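Local atomic coordinates of vanadium-dependent haloperoxidase (Zobellia galactanivorans, PDB entry 4CIT), a protein that probably works as a vanadate-dependent peroxidase that uses hydrogen peroxide to oxidise iodide. Residues Y108-V113 with S150-Y155; A115-S120 with D128-L133; P211-S216 with N445-L450; E258-A263 with K353-T358; I298-T303 with A308-A313. All coordinates share one frame; numbering follows the deposited sequence.

Contact 1: Y108-V113 with S150-Y155; sequences YELAAV and SDSKAY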
# COMPACT_ATOMS: atom_id res chain seq x y z
N TYR A 108 -14.35 -19.69 -12.27
CA TYR A 108 -13.81 -19.24 -10.99
C TYR A 108 -13.11 -17.89 -11.10
O TYR A 108 -13.10 -17.12 -10.13
CB TYR A 108 -12.89 -20.32 -10.35
CG TYR A 108 -13.60 -21.66 -10.24
CD1 TYR A 108 -14.73 -21.80 -9.51
CD2 TYR A 108 -13.16 -22.73 -10.95
CE1 TYR A 108 -15.36 -23.02 -9.42
CE2 TYR A 108 -13.79 -23.92 -10.90
CZ TYR A 108 -14.89 -24.06 -10.10
OH TYR A 108 -15.56 -25.28 -10.10
N GLU A 109 -12.46 -17.61 -12.20
CA GLU A 109 -11.87 -16.26 -12.38
C GLU A 109 -12.92 -15.18 -12.38
O GLU A 109 -12.75 -14.06 -11.85
CB GLU A 109 -11.05 -16.21 -13.67
CG GLU A 109 -9.91 -17.16 -13.57
CD GLU A 109 -9.11 -17.28 -14.86
OE1 GLU A 109 -9.45 -16.63 -15.89
OE2 GLU A 109 -8.14 -18.05 -14.87
N LEU A 110 -14.05 -15.46 -13.05
CA LEU A 110 -15.18 -14.55 -13.04
C LEU A 110 -15.64 -14.34 -11.57
O LEU A 110 -15.84 -13.24 -11.12
CB LEU A 110 -16.29 -15.13 -13.95
CG LEU A 110 -17.58 -14.33 -14.08
CD1 LEU A 110 -17.26 -12.98 -14.66
CD2 LEU A 110 -18.58 -15.06 -14.95
N ALA A 111 -15.83 -15.40 -10.82
CA ALA A 111 -16.23 -15.29 -9.42
C ALA A 111 -15.26 -14.47 -8.62
O ALA A 111 -15.68 -13.62 -7.84
CB ALA A 111 -16.42 -16.63 -8.77
N ALA A 112 -13.97 -14.65 -8.90
CA ALA A 112 -12.89 -13.91 -8.19
C ALA A 112 -13.01 -12.41 -8.48
O ALA A 112 -12.85 -11.62 -7.54
CB ALA A 112 -11.54 -14.44 -8.58
N VAL A 113 -13.22 -12.01 -9.74
CA VAL A 113 -13.42 -10.58 -10.09
C VAL A 113 -14.67 -10.01 -9.42
O VAL A 113 -14.65 -8.91 -8.90
CB VAL A 113 -13.38 -10.27 -11.60
CG1 VAL A 113 -13.55 -8.78 -11.79
CG2 VAL A 113 -12.02 -10.80 -12.14
N SER A 150 -24.66 -15.96 -14.04
CA SER A 150 -25.44 -16.02 -12.84
C SER A 150 -24.81 -16.91 -11.72
O SER A 150 -24.72 -16.51 -10.51
CB SER A 150 -26.86 -16.58 -13.16
OG SER A 150 -27.59 -16.51 -11.93
N ASP A 151 -24.38 -18.12 -12.12
CA ASP A 151 -23.86 -19.11 -11.15
C ASP A 151 -22.53 -18.62 -10.63
O ASP A 151 -22.22 -18.75 -9.43
CB ASP A 151 -23.67 -20.48 -11.79
CG ASP A 151 -25.07 -21.18 -12.10
OD1 ASP A 151 -26.05 -20.82 -11.46
OD2 ASP A 151 -25.10 -22.04 -12.94
N SER A 152 -21.73 -18.05 -11.53
CA SER A 152 -20.40 -17.54 -11.15
C SER A 152 -20.46 -16.31 -10.22
O SER A 152 -19.72 -16.20 -9.16
CB SER A 152 -19.53 -17.29 -12.38
OG SER A 152 -19.45 -18.41 -13.19
N LYS A 153 -21.32 -15.37 -10.59
CA LYS A 153 -21.57 -14.22 -9.71
C LYS A 153 -22.04 -14.57 -8.32
O LYS A 153 -21.59 -14.03 -7.29
CB LYS A 153 -22.61 -13.28 -10.36
CG LYS A 153 -23.01 -12.14 -9.44
CD LYS A 153 -23.94 -11.11 -10.08
CE LYS A 153 -25.24 -11.65 -10.45
NZ LYS A 153 -26.14 -11.13 -9.38
N ALA A 154 -22.97 -15.55 -8.25
CA ALA A 154 -23.49 -16.01 -7.00
C ALA A 154 -22.39 -16.56 -6.09
O ALA A 154 -22.41 -16.29 -4.87
CB ALA A 154 -24.60 -17.05 -7.21
N TYR A 155 -21.45 -17.29 -6.63
CA TYR A 155 -20.36 -17.87 -5.83
C TYR A 155 -19.44 -16.72 -5.38
O TYR A 155 -19.02 -16.71 -4.21
CB TYR A 155 -19.60 -18.92 -6.57
CG TYR A 155 -18.49 -19.57 -5.79
CD1 TYR A 155 -18.71 -20.05 -4.54
CD2 TYR A 155 -17.23 -19.59 -6.28
CE1 TYR A 155 -17.68 -20.56 -3.80
CE2 TYR A 155 -16.17 -20.10 -5.54
CZ TYR A 155 -16.41 -20.51 -4.30
OH TYR A 155 -15.43 -21.04 -3.51

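Contact 2: A115-S120 with D128-L133; sequences AHMELS and DRMESL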
# COMPACT_ATOMS: atom_id res chain seq x y z
N ALA A 115 -16.05 -11.05 -6.61
CA ALA A 115 -15.69 -10.86 -5.15
C ALA A 115 -14.84 -9.57 -4.92
O ALA A 115 -15.11 -8.78 -3.97
CB ALA A 115 -15.01 -12.10 -4.64
N HIS A 116 -13.83 -9.40 -5.78
CA HIS A 116 -12.90 -8.25 -5.67
C HIS A 116 -13.71 -6.92 -5.79
O HIS A 116 -13.57 -6.01 -4.96
CB HIS A 116 -11.83 -8.34 -6.72
CG HIS A 116 -10.75 -7.36 -6.55
ND1 HIS A 116 -10.90 -6.03 -6.87
CD2 HIS A 116 -9.49 -7.50 -6.04
CE1 HIS A 116 -9.80 -5.38 -6.51
NE2 HIS A 116 -8.93 -6.25 -6.04
N MET A 117 -14.58 -6.83 -6.82
CA MET A 117 -15.34 -5.62 -7.00
C MET A 117 -16.30 -5.37 -5.87
O MET A 117 -16.47 -4.25 -5.42
CB MET A 117 -16.08 -5.62 -8.34
CG MET A 117 -15.18 -5.64 -9.52
SD MET A 117 -15.94 -5.39 -11.20
CE MET A 117 -16.91 -6.91 -11.26
N GLU A 118 -16.98 -6.43 -5.41
CA GLU A 118 -17.96 -6.23 -4.35
C GLU A 118 -17.30 -5.73 -3.05
O GLU A 118 -17.75 -4.78 -2.43
CB GLU A 118 -18.64 -7.61 -4.01
CG GLU A 118 -19.47 -7.66 -2.74
CD GLU A 118 -20.65 -6.71 -2.67
OE1 GLU A 118 -21.07 -6.16 -3.68
OE2 GLU A 118 -21.05 -6.36 -1.53
N LEU A 119 -16.15 -6.33 -2.65
CA LEU A 119 -15.47 -5.85 -1.44
C LEU A 119 -14.85 -4.49 -1.63
O LEU A 119 -14.92 -3.66 -0.70
CB LEU A 119 -14.43 -6.84 -0.94
CG LEU A 119 -15.12 -8.11 -0.50
CD1 LEU A 119 -14.09 -9.02 -0.04
CD2 LEU A 119 -16.05 -7.90 0.68
N SER A 120 -14.30 -4.24 -2.80
CA SER A 120 -13.78 -2.92 -3.11
C SER A 120 -14.90 -1.82 -2.92
O SER A 120 -14.67 -0.82 -2.29
CB SER A 120 -13.23 -2.84 -4.46
OG SER A 120 -12.06 -3.61 -4.59
N ASP A 128 -21.20 4.10 -6.05
CA ASP A 128 -21.72 4.22 -7.40
C ASP A 128 -20.65 4.18 -8.48
O ASP A 128 -20.90 3.74 -9.63
CB ASP A 128 -22.64 5.45 -7.52
CG ASP A 128 -21.90 6.75 -7.42
OD1 ASP A 128 -20.91 6.90 -6.67
OD2 ASP A 128 -22.40 7.70 -8.06
N ARG A 129 -19.45 4.63 -8.13
CA ARG A 129 -18.34 4.60 -9.05
C ARG A 129 -17.73 3.24 -9.23
O ARG A 129 -17.14 3.01 -10.23
CB ARG A 129 -17.26 5.62 -8.67
CG ARG A 129 -17.86 7.03 -8.58
CD ARG A 129 -16.79 8.07 -8.21
NE ARG A 129 -17.32 9.43 -8.26
CZ ARG A 129 -16.61 10.52 -8.63
NH1 ARG A 129 -15.32 10.45 -8.94
NH2 ARG A 129 -17.22 11.68 -8.70
N MET A 130 -17.82 2.36 -8.24
CA MET A 130 -17.48 0.92 -8.49
C MET A 130 -18.63 0.24 -9.19
O MET A 130 -18.40 -0.59 -10.06
CB MET A 130 -17.18 0.14 -7.24
CG MET A 130 -15.84 0.35 -6.57
SD MET A 130 -14.37 -0.10 -7.50
CE MET A 130 -14.88 -1.69 -8.16
N GLU A 131 -19.86 0.55 -8.79
CA GLU A 131 -21.00 -0.11 -9.40
C GLU A 131 -21.04 0.14 -10.92
O GLU A 131 -21.49 -0.71 -11.65
CB GLU A 131 -22.30 0.34 -8.75
CG GLU A 131 -22.45 -0.20 -7.34
CD GLU A 131 -23.55 0.53 -6.54
OE1 GLU A 131 -24.06 1.62 -6.95
OE2 GLU A 131 -23.88 0.02 -5.51
N SER A 132 -20.60 1.31 -11.40
CA SER A 132 -20.59 1.58 -12.83
C SER A 132 -19.64 0.66 -13.57
O SER A 132 -19.97 0.15 -14.66
CB SER A 132 -20.32 3.08 -13.20
OG SER A 132 -19.09 3.40 -12.57
N LEU A 133 -18.47 0.40 -12.99
CA LEU A 133 -17.48 -0.44 -13.63
C LEU A 133 -18.05 -1.88 -13.64
O LEU A 133 -18.06 -2.56 -14.68
CB LEU A 133 -16.20 -0.51 -12.82
CG LEU A 133 -15.19 -1.58 -13.28
CD1 LEU A 133 -14.69 -1.25 -14.65
CD2 LEU A 133 -14.02 -1.72 -12.31

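Contact 3: P211-S216 with N445-L450; sequences PFVLDS and NKLHML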
# COMPACT_ATOMS: atom_id res chain seq x y z
N PRO A 211 -3.62 -6.94 12.57
CA PRO A 211 -2.74 -7.23 11.45
C PRO A 211 -3.09 -8.53 10.72
O PRO A 211 -3.76 -9.44 11.29
CB PRO A 211 -1.37 -7.37 12.10
CG PRO A 211 -1.53 -7.15 13.54
CD PRO A 211 -3.00 -7.18 13.87
N PHE A 212 -2.76 -8.63 9.45
CA PHE A 212 -2.96 -9.90 8.71
C PHE A 212 -2.03 -11.03 9.08
O PHE A 212 -2.47 -12.18 9.21
CB PHE A 212 -2.79 -9.63 7.19
CG PHE A 212 -3.93 -8.87 6.59
CD1 PHE A 212 -5.16 -9.47 6.34
CD2 PHE A 212 -3.81 -7.52 6.29
CE1 PHE A 212 -6.18 -8.75 5.73
CE2 PHE A 212 -4.88 -6.77 5.75
CZ PHE A 212 -6.05 -7.44 5.39
N VAL A 213 -0.73 -10.73 9.22
CA VAL A 213 0.33 -11.76 9.40
C VAL A 213 1.14 -11.56 10.70
O VAL A 213 1.65 -12.51 11.36
CB VAL A 213 1.34 -11.68 8.20
CG1 VAL A 213 2.25 -12.87 8.19
CG2 VAL A 213 0.63 -11.57 6.84
N LEU A 214 1.30 -10.30 11.12
CA LEU A 214 2.10 -10.00 12.31
C LEU A 214 1.49 -10.66 13.51
O LEU A 214 0.26 -10.82 13.59
CB LEU A 214 2.15 -8.54 12.63
CG LEU A 214 2.65 -7.62 11.52
CD1 LEU A 214 2.61 -6.16 11.96
CD2 LEU A 214 4.01 -8.07 11.08
N ASP A 215 2.36 -11.06 14.43
CA ASP A 215 1.88 -11.53 15.74
C ASP A 215 1.33 -10.41 16.60
O ASP A 215 0.41 -10.61 17.43
CB ASP A 215 3.02 -12.25 16.45
CG ASP A 215 3.48 -13.49 15.70
OD1 ASP A 215 2.62 -14.28 15.23
OD2 ASP A 215 4.73 -13.66 15.56
N SER A 216 1.84 -9.18 16.38
CA SER A 216 1.31 -7.99 17.05
C SER A 216 1.77 -6.81 16.30
O SER A 216 2.75 -6.90 15.59
CB SER A 216 1.75 -7.85 18.50
OG SER A 216 3.11 -7.46 18.58
N ASN A 445 8.39 -15.37 4.47
CA ASN A 445 8.85 -16.61 5.10
C ASN A 445 7.70 -17.26 5.78
O ASN A 445 7.79 -18.50 6.04
CB ASN A 445 10.00 -16.33 6.12
CG ASN A 445 11.32 -16.10 5.44
OD1 ASN A 445 11.57 -16.60 4.36
ND2 ASN A 445 12.20 -15.34 6.09
N LYS A 446 6.67 -16.50 6.16
CA LYS A 446 5.54 -17.08 6.89
C LYS A 446 4.50 -17.62 5.91
O LYS A 446 4.06 -18.76 6.10
CB LYS A 446 4.97 -16.10 7.90
CG LYS A 446 3.79 -16.69 8.66
CD LYS A 446 3.39 -15.77 9.76
CE LYS A 446 1.98 -16.08 10.23
NZ LYS A 446 1.56 -15.25 11.42
N LEU A 447 4.09 -16.85 4.87
CA LEU A 447 3.00 -17.24 3.98
C LEU A 447 3.41 -18.30 2.95
O LEU A 447 4.34 -18.11 2.17
CB LEU A 447 2.35 -16.05 3.22
CG LEU A 447 1.79 -14.96 4.16
CD1 LEU A 447 1.12 -13.86 3.30
CD2 LEU A 447 0.82 -15.54 5.19
N HIS A 448 2.76 -19.43 2.99
CA HIS A 448 3.02 -20.49 1.97
C HIS A 448 1.88 -20.50 1.04
O HIS A 448 0.83 -21.09 1.34
CB HIS A 448 3.19 -21.81 2.65
CG HIS A 448 3.62 -22.92 1.75
ND1 HIS A 448 3.43 -24.25 2.09
CD2 HIS A 448 4.21 -22.92 0.53
CE1 HIS A 448 3.85 -25.02 1.11
NE2 HIS A 448 4.35 -24.24 0.17
N MET A 449 2.05 -19.86 -0.08
CA MET A 449 1.01 -19.76 -1.09
C MET A 449 1.29 -20.62 -2.31
O MET A 449 0.44 -21.34 -2.75
CB MET A 449 0.75 -18.27 -1.42
CG MET A 449 0.32 -17.45 -0.18
SD MET A 449 0.36 -15.55 -0.37
CE MET A 449 -0.66 -15.29 -1.75
N LEU A 450 2.43 -20.42 -2.94
CA LEU A 450 2.80 -21.15 -4.14
C LEU A 450 3.27 -22.54 -3.77
O LEU A 450 4.21 -22.72 -2.97
CB LEU A 450 3.86 -20.42 -4.90
CG LEU A 450 4.33 -21.16 -6.18
CD1 LEU A 450 3.26 -21.27 -7.28
CD2 LEU A 450 5.53 -20.46 -6.68
O HOH W 1 3.52 -16.09 13.26

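Contact 4: E258-A263 with K353-T358; sequences EEIQIA and KPVLQT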
# COMPACT_ATOMS: atom_id res chain seq x y z
N GLU A 258 17.66 16.96 -10.43
CA GLU A 258 17.13 15.63 -10.39
C GLU A 258 16.49 15.36 -9.03
O GLU A 258 15.47 14.64 -8.95
CB GLU A 258 18.25 14.69 -10.71
CG GLU A 258 17.98 13.20 -10.59
CD GLU A 258 17.11 12.61 -11.67
OE1 GLU A 258 16.40 13.38 -12.35
OE2 GLU A 258 17.15 11.35 -11.82
N GLU A 259 17.01 16.00 -7.97
CA GLU A 259 16.48 15.74 -6.62
C GLU A 259 15.07 16.17 -6.45
O GLU A 259 14.22 15.53 -5.79
CB GLU A 259 17.35 16.43 -5.59
CG GLU A 259 18.71 15.83 -5.42
CD GLU A 259 19.71 16.22 -6.48
OE1 GLU A 259 19.44 17.10 -7.31
OE2 GLU A 259 20.76 15.62 -6.46
N ILE A 260 14.74 17.30 -7.09
CA ILE A 260 13.43 17.78 -7.03
C ILE A 260 12.48 16.87 -7.82
O ILE A 260 11.37 16.57 -7.36
CB ILE A 260 13.29 19.20 -7.58
CG1 ILE A 260 13.94 20.16 -6.64
CG2 ILE A 260 11.85 19.61 -7.68
CD1 ILE A 260 13.80 21.59 -7.17
N GLN A 261 12.93 16.37 -8.94
CA GLN A 261 12.12 15.38 -9.74
C GLN A 261 11.84 14.11 -8.95
O GLN A 261 10.76 13.56 -9.03
CB GLN A 261 12.90 14.89 -10.98
CG GLN A 261 13.09 15.92 -12.06
CD GLN A 261 13.87 15.39 -13.26
OE1 GLN A 261 13.55 14.33 -13.83
NE2 GLN A 261 14.93 16.13 -13.65
N ILE A 262 12.83 13.66 -8.20
CA ILE A 262 12.73 12.40 -7.40
C ILE A 262 11.77 12.65 -6.27
O ILE A 262 10.86 11.86 -6.02
CB ILE A 262 14.10 11.93 -6.96
CG1 ILE A 262 14.90 11.41 -8.20
CG2 ILE A 262 13.96 10.95 -5.77
CD1 ILE A 262 16.38 11.05 -7.96
N ALA A 263 11.91 13.79 -5.56
CA ALA A 263 11.00 14.13 -4.47
C ALA A 263 9.54 14.15 -4.94
O ALA A 263 8.67 13.62 -4.29
CB ALA A 263 11.36 15.49 -3.84
N LYS A 353 12.05 26.54 3.79
CA LYS A 353 10.89 25.71 3.44
C LYS A 353 11.36 24.42 2.82
O LYS A 353 12.25 24.43 2.03
CB LYS A 353 10.02 26.41 2.43
CG LYS A 353 9.50 27.77 2.92
CD LYS A 353 8.59 27.63 4.12
CE LYS A 353 8.08 29.02 4.60
NZ LYS A 353 7.53 29.75 3.42
N PRO A 354 10.69 23.33 3.13
CA PRO A 354 11.01 22.08 2.52
C PRO A 354 10.58 22.06 1.07
O PRO A 354 9.66 22.78 0.70
CB PRO A 354 10.20 21.06 3.36
CG PRO A 354 9.07 21.84 3.89
CD PRO A 354 9.63 23.23 4.11
N VAL A 355 11.20 21.20 0.27
CA VAL A 355 10.79 21.02 -1.11
C VAL A 355 9.35 20.54 -1.19
O VAL A 355 8.56 21.08 -1.99
CB VAL A 355 11.72 20.03 -1.85
CG1 VAL A 355 11.16 19.61 -3.17
CG2 VAL A 355 13.05 20.71 -2.15
N LEU A 356 9.00 19.57 -0.39
CA LEU A 356 7.62 19.04 -0.35
C LEU A 356 6.91 19.58 0.87
O LEU A 356 7.52 19.80 1.89
CB LEU A 356 7.66 17.54 -0.24
CG LEU A 356 8.36 16.84 -1.41
CD1 LEU A 356 8.38 15.33 -1.15
CD2 LEU A 356 7.78 17.12 -2.78
N GLN A 357 5.59 19.65 0.80
CA GLN A 357 4.79 19.90 1.97
C GLN A 357 4.90 18.74 2.97
O GLN A 357 4.88 17.59 2.56
CB GLN A 357 3.34 20.06 1.55
CG GLN A 357 2.43 20.45 2.69
CD GLN A 357 0.99 20.82 2.24
OE1 GLN A 357 -0.03 20.16 2.64
NE2 GLN A 357 0.91 21.90 1.42
N THR A 358 4.92 19.06 4.27
CA THR A 358 5.09 18.03 5.29
C THR A 358 3.77 17.35 5.52
O THR A 358 2.79 18.04 5.68
CB THR A 358 5.61 18.66 6.61
OG1 THR A 358 6.86 19.36 6.33
CG2 THR A 358 5.86 17.51 7.59

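Contact 5: I298-T303 with A308-A313; sequences IAARKT and AKTLFA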
# COMPACT_ATOMS: atom_id res chain seq x y z
N ILE A 298 2.77 -3.53 -13.20
CA ILE A 298 3.78 -3.42 -14.23
C ILE A 298 4.58 -4.69 -14.39
O ILE A 298 4.76 -5.21 -15.55
CB ILE A 298 4.71 -2.20 -14.00
CG1 ILE A 298 3.93 -0.94 -14.25
CG2 ILE A 298 5.85 -2.25 -14.98
CD1 ILE A 298 4.59 0.34 -13.74
N ALA A 299 4.97 -5.28 -13.27
CA ALA A 299 5.77 -6.50 -13.24
C ALA A 299 4.94 -7.69 -13.70
O ALA A 299 5.42 -8.54 -14.44
CB ALA A 299 6.30 -6.77 -11.84
N ALA A 300 3.73 -7.80 -13.22
CA ALA A 300 2.89 -8.87 -13.66
C ALA A 300 2.56 -8.81 -15.15
O ALA A 300 2.50 -9.84 -15.80
CB ALA A 300 1.61 -8.91 -12.87
N ARG A 301 2.30 -7.61 -15.71
CA ARG A 301 2.00 -7.49 -17.13
C ARG A 301 3.26 -7.77 -17.96
O ARG A 301 3.20 -8.53 -18.98
CB ARG A 301 1.40 -6.12 -17.45
CG ARG A 301 0.05 -5.87 -16.79
CD ARG A 301 -1.13 -6.71 -17.36
NE ARG A 301 -0.99 -8.11 -16.99
CZ ARG A 301 -1.20 -8.56 -15.73
NH1 ARG A 301 -1.66 -7.71 -14.70
NH2 ARG A 301 -0.97 -9.82 -15.51
N LYS A 302 4.41 -7.26 -17.51
CA LYS A 302 5.73 -7.40 -18.23
C LYS A 302 6.18 -8.88 -18.35
O LYS A 302 6.80 -9.24 -19.32
CB LYS A 302 6.84 -6.58 -17.55
CG LYS A 302 8.17 -6.52 -18.28
CD LYS A 302 9.19 -5.54 -17.63
CE LYS A 302 10.57 -5.62 -18.31
NZ LYS A 302 11.59 -6.46 -17.56
N THR A 303 5.74 -9.71 -17.42
CA THR A 303 6.02 -11.13 -17.35
C THR A 303 4.92 -12.00 -17.97
O THR A 303 5.00 -13.22 -17.90
CB THR A 303 6.33 -11.55 -15.92
OG1 THR A 303 5.24 -11.20 -15.02
CG2 THR A 303 7.63 -10.99 -15.44
N ALA A 308 -4.05 -16.31 -12.13
CA ALA A 308 -3.66 -16.81 -10.82
C ALA A 308 -2.33 -16.29 -10.31
O ALA A 308 -2.25 -15.94 -9.13
CB ALA A 308 -3.69 -18.33 -10.74
N LYS A 309 -1.32 -16.21 -11.17
CA LYS A 309 0.00 -15.71 -10.78
C LYS A 309 -0.09 -14.21 -10.47
O LYS A 309 0.46 -13.74 -9.50
CB LYS A 309 1.00 -15.95 -11.88
CG LYS A 309 2.38 -15.36 -11.69
CD LYS A 309 3.07 -15.88 -10.51
CE LYS A 309 4.55 -15.41 -10.52
NZ LYS A 309 5.38 -15.95 -11.65
N THR A 310 -0.84 -13.52 -11.27
CA THR A 310 -1.09 -12.06 -11.01
C THR A 310 -1.71 -11.86 -9.63
O THR A 310 -1.28 -11.01 -8.85
CB THR A 310 -1.97 -11.43 -12.09
OG1 THR A 310 -1.29 -11.52 -13.31
CG2 THR A 310 -2.28 -9.93 -11.81
N LEU A 311 -2.80 -12.59 -9.33
CA LEU A 311 -3.44 -12.51 -8.01
C LEU A 311 -2.63 -12.88 -6.86
O LEU A 311 -2.63 -12.23 -5.85
CB LEU A 311 -4.73 -13.28 -8.07
CG LEU A 311 -5.79 -13.04 -7.09
CD1 LEU A 311 -6.03 -11.54 -6.79
CD2 LEU A 311 -7.04 -13.75 -7.62
N PHE A 312 -1.85 -13.95 -6.99
CA PHE A 312 -0.85 -14.31 -6.05
C PHE A 312 0.08 -13.15 -5.74
O PHE A 312 0.29 -12.83 -4.57
CB PHE A 312 -0.09 -15.47 -6.65
CG PHE A 312 1.20 -15.81 -6.00
CD1 PHE A 312 1.26 -16.52 -4.86
CD2 PHE A 312 2.38 -15.52 -6.66
CE1 PHE A 312 2.49 -16.86 -4.29
CE2 PHE A 312 3.59 -15.92 -6.15
CZ PHE A 312 3.67 -16.54 -4.95
N ALA A 313 0.61 -12.53 -6.73
CA ALA A 313 1.51 -11.48 -6.51
C ALA A 313 0.86 -10.24 -5.81
O ALA A 313 1.42 -9.65 -4.82
CB ALA A 313 2.16 -11.06 -7.79

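Contact 1: Y108-V113 with S150-Y155
A close helix-helix crossing built on small residues brings Ala111 of helix 108-123 against Ser152 of helix 146-167 in this mostly helical enzyme. The two short segments run at 48° to each other, and their axes approach to 7.7 Å. Such nearness is possible because no large side chain stands at the crossing point, where the CA atoms of Ala111 and Ser152 are 5.0 Å apart. Ala111 CB presses on the backbone, lying 3.4 Å from Ser152 O. The same methyl also meets Tyr155 CD2 at 4.0 Å, approaching the ring obliquely. Tyr155 reaches it by swinging CG opposite its own backbone N (chi1 -179°), and the ring continues onto Ile76 of helix 59-80 and onto Pro100. On the other flank Leu110, in the one of its two conformers described here, lays CD2 3.5 Å from Ser152 CB. No hydrogen bond joins the segments themselves, yet the buried polar groups have partners. Ser152 OG gives its proton to Leu148 O, one turn back on its own helix, and accepts from Asn107 N just ahead of helix 108-123; Tyr155 OH is hydrogen-bonded to Pro98 O.

Contact 2: A115-S120 with D128-L133
Met130 CE sits over the backbone of the neighbouring helix, 4.1 Å from both Met117 CB and Met117 O, and 4.2 Å from Ser120 CB. The two methionine side chains cross obliquely. Met130 is bent at both its second and third torsions (chi3 -44°), which curls its terminal methyl inward; this describes one of two deposited conformers, so the exact fit is less certain. A turn further on, Leu133 CD2 lies 4.3 Å from Met117 SD. These side chains pair the arms of an alpha-alpha hairpin, helix 108-123 with helix 128-144, whose segments run antiparallel at 163° with axes 9.7 Å apart. Ser120 turns its hydroxyl back to its own helix: OG donates to His116 O at 2.9 Å from above the carbonyl plane, while Ser120 N reaches that oxygen from the opposite face. Beyond them, Ser44 of helix 38-55 touches Met117, and its OG is bonded to His116 ND1. With no hydrogen bond between the two segments, their pairing depends on thioether and methyl groups in van der Waals contact.

Contact 3: P211-S216 with N445-L450
Lys446 NZ donates a 2.7 Å hydrogen bond to Val213 O, lying in the carbonyl plane on a lone pair, with a C=O...N angle of 139°. The same ammonium group is linked to Asp215 through a water, which accepts from Lys446 NZ at 2.8 Å and donates to Asp215 OD1. NZ of Lys446 and OD1 of Asp215 are themselves 4.1 Å apart, beyond a salt bridge, so the opposite charges meet mainly through the solvent molecule. An extended chain carries the amine across: Lys446 has CG anti to the backbone N (chi1 -180°), and its methylenes slide past Val213 in the opposite direction. The packing there is tight, with Val213 CG1 only 3.5 Å from Lys446 CD. Deeper in, Val213 CG2 meets Leu447 CD1 at 4.2 Å, where the chain leaves helix 426-446. The loop 211-216 is also held by Asp323 of helix 307-335, whose carboxylate accepts from the backbone N atoms of Phe212, Val213 and Leu214. Shortening Lys446 to an alanine is likely to leave Val213 O without this donor, Asp215 without its water-mediated countercharge, and a gap beside Val213 CG1. The contact thus ties a long loop to the end of a helix in the PAP2 region, by a cation on a backbone carbonyl near the surface and by aliphatic packing beneath.

Contact 4: E258-A263 with K353-T358
Leu356 sets CG opposite its carbonyl carbon (chi1 -60°), which swings both methyls across to Ala263, whereas Val355 turns CG1 away from its own backbone N (chi1 168°) and onto the same alanine. The contact joins the short helix 258-266 to the irregular loop 353-358 of the PAP2 superfamily region, the loop that runs into the vanadate pocket at Pro359 and Phe361. Ala263 CB touches both loop residues, 4.0 Å from Leu356 CD1 and 4.2 Å from Val355 CG1. A turn earlier, Ile260 CG1 makes a looser approach to Val355 CG1 at 4.5 Å. The side chains that meet are all apolar, and no hydrogen bond crosses between the segments. The loop is held instead by bonds outside the pair: the backbone of Leu356 is linked to that of Gly421, and Lys353 O accepts from Arg247 NE of helix 235-253. Leu356 also packs on Arg418, a vanadate-pocket residue, and its side chain lies about 8 Å from a bound vanadate, so this packing borders the second shell of the site without touching the ion. The shortest approach is to the helix backbone, Leu356 CD1 standing 3.6 Å from Ala263 O.

Contact 5: I298-T303 with A308-A313
Arg301 and Thr310 cross at about a right angle, with the guanidinium presenting its edge to the hydroxyl. Arg301 NH2 donates to Thr310 OG1 at 2.8 Å with an N-H...O angle of 157°, and the oxygen lies almost exactly in the guanidinium plane. The methyl branch meets the other terminal nitrogen of the guanidinium, Thr310 CG2 standing 3.7 Å from Arg301 NH1. Although CB of Arg301 points away from helix 307-335, bends at the second and third torsions (chi2 -70°, chi3 70°) fold the chain back toward it. Ala300 adds a methyl contact, its CB 3.9 Å from Thr310 OG1. The arrangement closes a tight helix-to-helix turn between helices 288-302 and 307-335, whose segments are separated by only four residues. Thr310 OG1 both accepts from Arg301 and donates to Asp306 O, while Arg301 NH1 forms a salt bridge with Asp42 OD2 of helix 38-55. A leucine replacing Arg301 would probably deprive Asp42 of its countercharge and Thr310 OG1 of its donor. Because one guanidinium serves both an acidic group and a neutral hydroxyl, three helices are joined at a single polar point, and the charge is probably balanced chiefly by Asp42.

How the contacts relate
Contacts 1 and 2 use successive parts of helix 108-123, which packs against helix 146-167 in the first and helix 128-144 in the second; both are buried and have no hydrogen bond across them. Contact 5 is also buried, but joins its helices through a charged donor. Contacts 3 and 4 are partly buried, and each sets a loop against a helix or its end: one reaches the surface with a lysine and a water, the other relies on apolar side chains and is nearest the vanadate. They lie on opposite sides of the chain's centre, about 35 Å apart between centres. Contacts 3 and 5 alone touch, Met449 CB packing 3.6 Å from Phe312 CE1.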